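Local coordinates for protein guanine nucleotide exchange factor SRM1 (PDB 3OF7) that promotes the exchange of GDP for GTP on the Ran-type GTPases Gsp1p and Gsp2p, binds chromatin and controls RNA metabolism and nuclear transport, at residues H78-D83 and L153-N158. Sequence-based numbering, arbitrary orientation.
Sequences HTLALD and LAATDN
His78 reaches across to the end of strand 150-155 with its imidazole: CE1 lies 3.4 Å from Ala155 CB, and NE2 comes within 3.0 Å of Thr156 O. With His78 CG set between the backbone N and the carbonyl carbon (chi1 67°), the ring extends toward the turn that follows Ala155, where His78 CD2 meets Asp157 O at 3.3 Å near the ring plane. NE2 also makes a weak hydrogen bond to Met159 O, at the start of strand 159-164. A leucine here would probably cost Met159 O its weak hydrogen bond from the ring and lose the flat edge set against Asp157 O. Leu80 points at the other strand; its CD1 touches Ala154 O at 3.5 Å, while its CB lies against Leu153 CD1. That same methyl group of Leu153 presses on the backbone at Ala81, 3.5 Å from Ala81 C, and then meets Leu82 CB at 3.9 Å. Leu153 CD1, anti to CA (chi2 171°), extends from the backbone and touches three successive residues, Leu80, Ala81 and Leu82. The axes of 78-83 and 153-155 run antiparallel (176°) and approach to 6.9 Å: the strands belong to stacked sheets, joined here by side chains. This is the face-to-face packing of adjacent blades in the seven-bladed RCC1 beta-propeller. Strand 78-83 is flanked in its own blade by strands 69-74 and 88-92, whose Ala73 and Val88 also touch Leu153; on the other side, strand 159-164 pairs with strand 150-155 and lays Ser160 against His78 and Leu80.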
loop_
_atom_site.group_PDB
_atom_site.type_symbol
_atom_site.label_atom_id
_atom_site.label_comp_id
_atom_site.label_asym_id
_atom_site.label_seq_id
_atom_site.Cartn_x
_atom_site.Cartn_y
_atom_site.Cartn_z
ATOM N N HIS A 78 3.402 -5.466 9.236
ATOM C CA HIS A 78 2.598 -4.814 10.283
ATOM C C HIS A 78 1.530 -3.917 9.681
ATOM O O HIS A 78 1.609 -3.567 8.507
ATOM C CB HIS A 78 3.470 -4.031 11.270
ATOM C CG HIS A 78 4.142 -2.837 10.668
ATOM N ND1 HIS A 78 3.769 -1.541 10.959
ATOM C CD2 HIS A 78 5.160 -2.745 9.783
ATOM C CE1 HIS A 78 4.530 -0.704 10.276
ATOM N NE2 HIS A 78 5.381 -1.410 9.553
ATOM N N THR A 79 0.540 -3.551 10.487
ATOM C CA THR A 79 -0.551 -2.694 10.041
ATOM C C THR A 79 -0.820 -1.620 11.077
ATOM O O THR A 79 -0.677 -1.854 12.278
ATOM C CB THR A 79 -1.845 -3.510 9.821
ATOM O OG1 THR A 79 -1.588 -4.553 8.869
ATOM C CG2 THR A 79 -3.000 -2.617 9.309
ATOM N N LEU A 80 -1.202 -0.446 10.597
ATOM C CA LEU A 80 -1.639 0.630 11.462
ATOM C C LEU A 80 -3.093 0.909 11.133
ATOM O O LEU A 80 -3.478 0.841 9.977
ATOM C CB LEU A 80 -0.811 1.886 11.193
ATOM C CG LEU A 80 0.711 1.720 11.218
ATOM C CD1 LEU A 80 1.359 3.027 10.772
ATOM C CD2 LEU A 80 1.224 1.289 12.607
ATOM N N ALA A 81 -3.891 1.232 12.152
ATOM C CA ALA A 81 -5.270 1.640 11.940
ATOM C C ALA A 81 -5.599 2.906 12.731
ATOM O O ALA A 81 -4.943 3.219 13.736
ATOM C CB ALA A 81 -6.240 0.499 12.290
ATOM N N LEU A 82 -6.599 3.641 12.250
ATOM C CA LEU A 82 -6.992 4.903 12.863
ATOM C C LEU A 82 -8.466 4.867 13.223
ATOM O O LEU A 82 -9.290 4.433 12.417
ATOM C CB LEU A 82 -6.747 6.052 11.885
ATOM C CG LEU A 82 -6.851 7.482 12.419
ATOM C CD1 LEU A 82 -5.720 7.754 13.383
ATOM C CD2 LEU A 82 -6.810 8.443 11.254
ATOM N N ASP A 83 -8.797 5.337 14.421
ATOM C CA ASP A 83 -10.189 5.386 14.835
ATOM C C ASP A 83 -10.774 6.802 14.791
ATOM O O ASP A 83 -10.088 7.766 14.423
ATOM C CB ASP A 83 -10.400 4.700 16.201
ATOM C CG ASP A 83 -9.705 5.414 17.358
ATOM O OD1 ASP A 83 -9.528 6.655 17.309
ATOM O OD2 ASP A 83 -9.365 4.716 18.341
ATOM N N LEU A 153 -2.094 7.385 7.551
ATOM C CA LEU A 153 -1.103 6.468 8.102
ATOM C C LEU A 153 -0.320 5.828 6.957
ATOM O O LEU A 153 -0.807 5.744 5.837
ATOM C CB LEU A 153 -1.774 5.404 8.988
ATOM C CG LEU A 153 -2.407 5.892 10.299
ATOM C CD1 LEU A 153 -3.213 4.772 10.946
ATOM C CD2 LEU A 153 -1.338 6.383 11.262
ATOM N N ALA A 154 0.915 5.412 7.228
ATOM C CA ALA A 154 1.709 4.690 6.239
ATOM C C ALA A 154 2.618 3.693 6.928
ATOM O O ALA A 154 3.185 3.975 7.991
ATOM C CB ALA A 154 2.518 5.638 5.383
ATOM N N ALA A 155 2.746 2.520 6.327
ATOM C CA ALA A 155 3.552 1.469 6.914
ATOM C C ALA A 155 4.371 0.831 5.805
ATOM O O ALA A 155 3.820 0.453 4.756
ATOM C CB ALA A 155 2.661 0.424 7.606
ATOM N N THR A 156 5.682 0.747 6.037
ATOM C CA THR A 156 6.586 0.004 5.173
ATOM C C THR A 156 6.749 -1.397 5.776
ATOM O O THR A 156 5.929 -1.825 6.583
ATOM C CB THR A 156 7.969 0.696 5.064
ATOM O OG1 THR A 156 8.636 0.634 6.326
ATOM C CG2 THR A 156 7.822 2.152 4.619
ATOM N N ASP A 157 7.798 -2.115 5.391
ATOM C CA ASP A 157 8.080 -3.406 6.018
ATOM C C ASP A 157 8.380 -3.230 7.508
ATOM O O ASP A 157 7.862 -3.982 8.339
ATOM C CB ASP A 157 9.251 -4.117 5.333
ATOM C CG ASP A 157 8.820 -4.960 4.146
ATOM O OD1 ASP A 157 7.751 -4.702 3.537
ATOM O OD2 ASP A 157 9.582 -5.883 3.803
ATOM N N ASN A 158 9.164 -2.199 7.834
ATOM C CA ASN A 158 9.778 -2.045 9.158
ATOM C C ASN A 158 9.584 -0.656 9.809
ATOM O O ASN A 158 10.026 -0.432 10.947
ATOM C CB ASN A 158 11.288 -2.356 9.053
ATOM C CG ASN A 158 11.576 -3.715 8.414
ATOM O OD1 ASN A 158 12.099 -3.806 7.284
ATOM N ND2 ASN A 158 11.237 -4.775 9.131
#